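Local atomic coordinates of pantothenate synthetase (Francisella tularensis subsp. tularensis, PDB entry 3N8H), a protein that probably catalyses the ATP-dependent condensation of pantoate with beta-alanine to pantothenate, by way of a pantoyl-adenylate intermediate. Residues A[99-104]-A[135-140]; A[11-16]-A[89-94]. One frame throughout, in Å; residues are numbered along the deposited sequence.

Contact 1: residues A[99-104]-A[135-140]; sequences DIYPDG and VLKLLQ
K137 reaches from helix 127-142 to the C-terminal end of the short helix 97-100, where its ammonium group grips the backbone carbonyl of I100. NZ of K137 lies 2.8 Å from I100 O and almost straight in line with the carbonyl, at a C=O...N angle of 165°. The chain runs extended through its middle and bends only at its last torsion (chi4 -80°), which turns NZ onto the oxygen. The packing is tight along the aliphatic part: CD of K137 meets CG2 of I100 at 3.7 Å, and CE approaches CE1 of the Y101 ring obliquely at 3.9 Å. CG2 of I100 also covers the rim of one face of that ring, 3.6 Å above its plane, while the Y101 hydroxyl is hydrogen-bonded to N60 and T62. Beyond Y101 the contact loosens: P102 is exposed but leans on D166 of the second subunit, and D103 forms a salt bridge with K165 and a hydrogen bond with Q162 of that subunit. NZ of K137 also forms a salt bridge with the same D166. The buried ammonium thus has a carbonyl and a carboxylate as partners, which probably favours its charged form and couples this helix end to the dimer interface.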
loop_
_atom_site.group_PDB
_atom_site.type_symbol
_atom_site.label_atom_id
_atom_site.label_comp_id
_atom_site.label_asym_id
_atom_site.label_seq_id
_atom_site.Cartn_x
_atom_site.Cartn_y
_atom_site.Cartn_z
ATOM N N ASP A 99 7.252 9.765 13.021
ATOM C CA ASP A 99 5.799 9.571 13.104
ATOM C C ASP A 99 5.313 8.762 11.886
ATOM O O ASP A 99 4.527 7.820 12.008
ATOM C CB ASP A 99 5.078 10.916 13.123
ATOM C CG ASP A 99 5.312 11.695 14.414
ATOM O OD1 ASP A 99 5.276 12.949 14.372
ATOM O OD2 ASP A 99 5.546 11.054 15.458
ATOM N N ILE A 100 5.786 9.141 10.707
ATOM C CA ILE A 100 5.240 8.594 9.468
ATOM C C ILE A 100 5.859 7.253 9.088
ATOM O O ILE A 100 5.172 6.351 8.568
ATOM C CB ILE A 100 5.350 9.610 8.293
ATOM C CG1 ILE A 100 4.556 10.873 8.619
ATOM C CG2 ILE A 100 4.821 8.996 6.995
ATOM C CD1 ILE A 100 3.077 10.615 8.931
ATOM N N TYR A 101 7.157 7.134 9.348
ATOM C CA TYR A 101 7.915 5.920 9.072
ATOM C C TYR A 101 8.569 5.440 10.349
ATOM O O TYR A 101 9.768 5.602 10.526
ATOM C CB TYR A 101 9.019 6.209 8.075
ATOM C CG TYR A 101 8.508 6.706 6.758
ATOM C CD1 TYR A 101 8.057 5.813 5.776
ATOM C CD2 TYR A 101 8.468 8.070 6.494
ATOM C CE1 TYR A 101 7.594 6.281 4.569
ATOM C CE2 TYR A 101 8.021 8.547 5.295
ATOM C CZ TYR A 101 7.583 7.661 4.334
ATOM O OH TYR A 101 7.137 8.174 3.137
ATOM N N PRO A 102 7.776 4.843 11.248
ATOM C CA PRO A 102 8.291 4.372 12.535
ATOM C C PRO A 102 9.493 3.437 12.391
ATOM O O PRO A 102 10.396 3.491 13.221
ATOM C CB PRO A 102 7.092 3.629 13.150
ATOM C CG PRO A 102 6.108 3.430 12.006
ATOM C CD PRO A 102 6.329 4.616 11.110
ATOM N N ASP A 103 9.506 2.600 11.348
ATOM C CA ASP A 103 10.529 1.564 11.188
ATOM C C ASP A 103 11.314 1.782 9.894
ATOM O O ASP A 103 12.001 0.882 9.404
ATOM C CB ASP A 103 9.881 0.166 11.165
ATOM C CG ASP A 103 9.101 -0.134 12.435
ATOM O OD1 ASP A 103 9.710 -0.028 13.524
ATOM O OD2 ASP A 103 7.885 -0.468 12.354
ATOM N N GLY A 104 11.209 2.989 9.351
ATOM C CA GLY A 104 11.821 3.310 8.077
ATOM C C GLY A 104 10.897 2.993 6.918
ATOM O O GLY A 104 9.721 2.687 7.110
ATOM N N VAL A 135 1.217 9.255 0.601
ATOM C CA VAL A 135 -0.173 9.679 0.413
ATOM C C VAL A 135 -1.151 8.653 1.029
ATOM O O VAL A 135 -2.084 9.006 1.775
ATOM C CB VAL A 135 -0.490 9.964 -1.097
ATOM C CG1 VAL A 135 -1.994 10.101 -1.333
ATOM C CG2 VAL A 135 0.221 11.232 -1.543
ATOM N N LEU A 136 -0.894 7.378 0.762
ATOM C CA LEU A 136 -1.669 6.309 1.396
ATOM C C LEU A 136 -1.664 6.450 2.927
ATOM O O LEU A 136 -2.704 6.344 3.565
ATOM C CB LEU A 136 -1.142 4.923 0.989
ATOM C CG LEU A 136 -1.982 3.750 1.524
ATOM C CD1 LEU A 136 -3.493 3.977 1.317
ATOM C CD2 LEU A 136 -1.555 2.415 0.897
ATOM N N LYS A 137 -0.492 6.669 3.510
ATOM C CA LYS A 137 -0.390 6.849 4.965
ATOM C C LYS A 137 -1.208 8.050 5.476
ATOM O O LYS A 137 -1.953 7.954 6.459
ATOM C CB LYS A 137 1.088 7.010 5.352
ATOM C CG LYS A 137 1.882 5.696 5.325
ATOM C CD LYS A 137 3.402 5.991 5.388
ATOM C CE LYS A 137 4.210 4.686 5.562
ATOM N NZ LYS A 137 4.225 4.216 6.982
ATOM N N LEU A 138 -1.070 9.179 4.781
ATOM C CA LEU A 138 -1.735 10.424 5.149
ATOM C C LEU A 138 -3.255 10.292 5.082
ATOM O O LEU A 138 -4.004 10.887 5.872
ATOM C CB LEU A 138 -1.274 11.545 4.218
ATOM C CG LEU A 138 0.160 12.023 4.523
ATOM C CD1 LEU A 138 0.644 13.012 3.481
ATOM C CD2 LEU A 138 0.235 12.663 5.941
ATOM N N LEU A 139 -3.704 9.516 4.115
ATOM C CA LEU A 139 -5.131 9.302 3.907
ATOM C C LEU A 139 -5.684 8.386 4.993
ATOM O O LEU A 139 -6.849 8.528 5.429
ATOM C CB LEU A 139 -5.350 8.682 2.519
ATOM C CG LEU A 139 -5.264 9.654 1.334
ATOM C CD1 LEU A 139 -5.478 8.923 -0.022
ATOM C CD2 LEU A 139 -6.282 10.762 1.504
ATOM N N GLN A 140 -4.837 7.455 5.431
ATOM C CA GLN A 140 -5.224 6.455 6.426
ATOM C C GLN A 140 -5.282 7.140 7.784
ATOM O O GLN A 140 -6.092 6.809 8.639
ATOM C CB GLN A 140 -4.222 5.310 6.439
ATOM C CG GLN A 140 -4.300 4.353 5.215
ATOM C CD GLN A 140 -5.589 3.521 5.221
ATOM O OE1 GLN A 140 -6.604 3.915 4.633
ATOM N NE2 GLN A 140 -5.556 2.379 5.908
#

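Contact 2: residues A[11-16]-A[89-94]; sequences KQFHSI and VDVLFN
The F13 side chain is a bump on helix 10-18 that fits the hollow between V91 and F93, alternate residues of strand 91-93 on the same side of the sheet. Its CG stands anti to the backbone N (chi1 -178°), which sends the ring across both strand side chains at roughly right angles. The outer edge of the ring meets V91, CE1 of F13 lying 4.1 Å from CG1 of V91, close to the ring plane. At the root of the side chain, CB of F13 rests 3.9 Å from CE1 of F93, and CG sits above the rim of one face of the F93 ring. The two rings are tilted, their planes 36° apart and centroids 4.9 Å apart. One turn further on, I16 lies alongside V91, pointing the other way, with its CG1 4.2 Å from CG2 of V91, so the two branches of V91 serve two helix residues. I54, A7, I141 and T142 also touch F13. L92 points away from the helix and packs on I81 and L84 of helix 77-86. The helix runs nearly antiparallel to the strand, at 152° and 10.0 Å between axes: the layered packing of a Rossmann-like alpha/beta fold, as in the HUP clan.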
loop_
_atom_site.group_PDB
_atom_site.type_symbol
_atom_site.label_atom_id
_atom_site.label_comp_id
_atom_site.label_asym_id
_atom_site.label_seq_id
_atom_site.Cartn_x
_atom_site.Cartn_y
_atom_site.Cartn_z
ATOM N N LYS A 11 -0.528 10.661 17.835
ATOM C CA LYS A 11 -1.350 10.647 19.042
ATOM C C LYS A 11 -2.157 11.924 19.087
ATOM O O LYS A 11 -3.383 11.905 19.185
ATOM C CB LYS A 11 -0.472 10.539 20.296
ATOM C CG LYS A 11 -0.208 9.112 20.773
ATOM C CD LYS A 11 0.216 8.199 19.624
ATOM C CE LYS A 11 -0.740 7.013 19.467
ATOM N NZ LYS A 11 -0.477 6.216 18.235
ATOM N N GLN A 12 -1.455 13.044 18.991
ATOM C CA GLN A 12 -2.097 14.341 19.021
ATOM C C GLN A 12 -3.127 14.507 17.905
ATOM O O GLN A 12 -4.173 15.146 18.096
ATOM C CB GLN A 12 -1.039 15.421 18.895
ATOM C CG GLN A 12 -1.260 16.585 19.807
ATOM C CD GLN A 12 -0.489 17.784 19.343
ATOM O OE1 GLN A 12 0.651 17.661 18.877
ATOM N NE2 GLN A 12 -1.106 18.959 19.446
ATOM N N PHE A 13 -2.823 13.949 16.731
ATOM C CA PHE A 13 -3.756 14.041 15.628
ATOM C C PHE A 13 -4.963 13.104 15.773
ATOM O O PHE A 13 -6.094 13.485 15.447
ATOM C CB PHE A 13 -3.099 13.801 14.276
ATOM C CG PHE A 13 -4.063 13.952 13.149
ATOM C CD1 PHE A 13 -4.454 15.216 12.735
ATOM C CD2 PHE A 13 -4.655 12.844 12.567
ATOM C CE1 PHE A 13 -5.382 15.368 11.722
ATOM C CE2 PHE A 13 -5.591 12.991 11.567
ATOM C CZ PHE A 13 -5.956 14.261 11.141
ATOM N N HIS A 14 -4.729 11.884 16.245
ATOM C CA HIS A 14 -5.839 10.965 16.487
ATOM C C HIS A 14 -6.826 11.587 17.446
ATOM O O HIS A 14 -8.037 11.489 17.251
ATOM C CB HIS A 14 -5.354 9.637 17.036
ATOM C CG HIS A 14 -4.697 8.770 16.012
ATOM N ND1 HIS A 14 -5.195 8.624 14.734
ATOM C CD2 HIS A 14 -3.592 7.992 16.077
ATOM C CE1 HIS A 14 -4.418 7.800 14.053
ATOM N NE2 HIS A 14 -3.438 7.402 14.845
ATOM N N SER A 15 -6.293 12.241 18.473
ATOM C CA SER A 15 -7.115 12.921 19.459
ATOM C C SER A 15 -8.128 13.803 18.763
ATOM O O SER A 15 -9.332 13.573 18.848
ATOM C CB SER A 15 -6.256 13.771 20.398
ATOM O OG SER A 15 -5.421 12.963 21.214
ATOM N N ILE A 16 -7.637 14.811 18.055
ATOM C CA ILE A 16 -8.536 15.772 17.444
ATOM C C ILE A 16 -9.442 15.126 16.380
ATOM O O ILE A 16 -10.648 15.419 16.317
ATOM C CB ILE A 16 -7.774 17.006 16.909
ATOM C CG1 ILE A 16 -8.752 18.014 16.306
ATOM C CG2 ILE A 16 -6.693 16.601 15.929
ATOM C CD1 ILE A 16 -9.787 18.545 17.304
ATOM N N VAL A 89 -7.706 27.840 8.848
ATOM C CA VAL A 89 -7.537 26.391 8.781
ATOM C C VAL A 89 -7.721 25.764 10.166
ATOM O O VAL A 89 -7.160 26.240 11.138
ATOM C CB VAL A 89 -6.153 25.991 8.195
ATOM C CG1 VAL A 89 -5.907 24.510 8.418
ATOM C CG2 VAL A 89 -6.097 26.314 6.703
ATOM N N ASP A 90 -8.505 24.691 10.243
ATOM C CA ASP A 90 -8.855 24.094 11.523
ATOM C C ASP A 90 -7.705 23.299 12.127
ATOM O O ASP A 90 -7.405 23.462 13.308
ATOM C CB ASP A 90 -10.127 23.245 11.403
ATOM C CG ASP A 90 -11.291 24.036 10.826
ATOM O OD1 ASP A 90 -11.664 23.783 9.661
ATOM O OD2 ASP A 90 -11.807 24.940 11.526
ATOM N N VAL A 91 -7.044 22.462 11.326
ATOM C CA VAL A 91 -5.959 21.628 11.859
ATOM C C VAL A 91 -4.725 21.641 10.981
ATOM O O VAL A 91 -4.821 21.386 9.782
ATOM C CB VAL A 91 -6.370 20.136 12.019
ATOM C CG1 VAL A 91 -5.244 19.348 12.674
ATOM C CG2 VAL A 91 -7.648 20.007 12.824
ATOM N N LEU A 92 -3.573 21.933 11.577
ATOM C CA LEU A 92 -2.285 21.724 10.912
ATOM C C LEU A 92 -1.721 20.396 11.403
ATOM O O LEU A 92 -1.489 20.209 12.605
ATOM C CB LEU A 92 -1.287 22.812 11.289
ATOM C CG LEU A 92 -0.058 23.041 10.398
ATOM C CD1 LEU A 92 1.237 23.279 11.184
ATOM C CD2 LEU A 92 0.116 21.981 9.318
ATOM N N PHE A 93 -1.483 19.479 10.475
ATOM C CA PHE A 93 -0.829 18.226 10.810
ATOM C C PHE A 93 0.583 18.258 10.263
ATOM O O PHE A 93 0.796 18.187 9.048
ATOM C CB PHE A 93 -1.578 17.047 10.207
ATOM C CG PHE A 93 -0.938 15.728 10.487
ATOM C CD1 PHE A 93 -0.481 15.422 11.754
ATOM C CD2 PHE A 93 -0.796 14.784 9.478
ATOM C CE1 PHE A 93 0.104 14.188 12.015
ATOM C CE2 PHE A 93 -0.220 13.558 9.736
ATOM C CZ PHE A 93 0.235 13.259 10.998
ATOM N N ASN A 94 1.541 18.338 11.174
ATOM C CA ASN A 94 2.930 18.568 10.838
ATOM C C ASN A 94 3.783 17.505 11.530
ATOM O O ASN A 94 4.405 17.782 12.570
ATOM C CB ASN A 94 3.306 19.965 11.334
ATOM C CG ASN A 94 4.747 20.302 11.100
ATOM O OD1 ASN A 94 5.390 20.938 11.943
ATOM N ND2 ASN A 94 5.275 19.877 9.954
#

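How the contacts relate
From the N terminus, the chain passes strand 5-7 and enters helix 10-18, then makes strands 26-31 and 52-57 before strand 91-93 comes back under that helix. Contact 2 closes this loop of 72 residues. Helix 97-100 follows directly, and after 30 intervening residues segment 135-140 of helix 127-142 closes contact 1. The two loops are therefore in series, neither nesting nor crossing. Their centres lie 15 Å apart, yet they meet where CD2 of L138 packs 3.9 Å from CE2 of F93. Helix 127-142 thus joins both: it packs over the face of the parallel sheet on which F93 lies, beside helix 10-18, and also meets helix 97-100 and the second subunit.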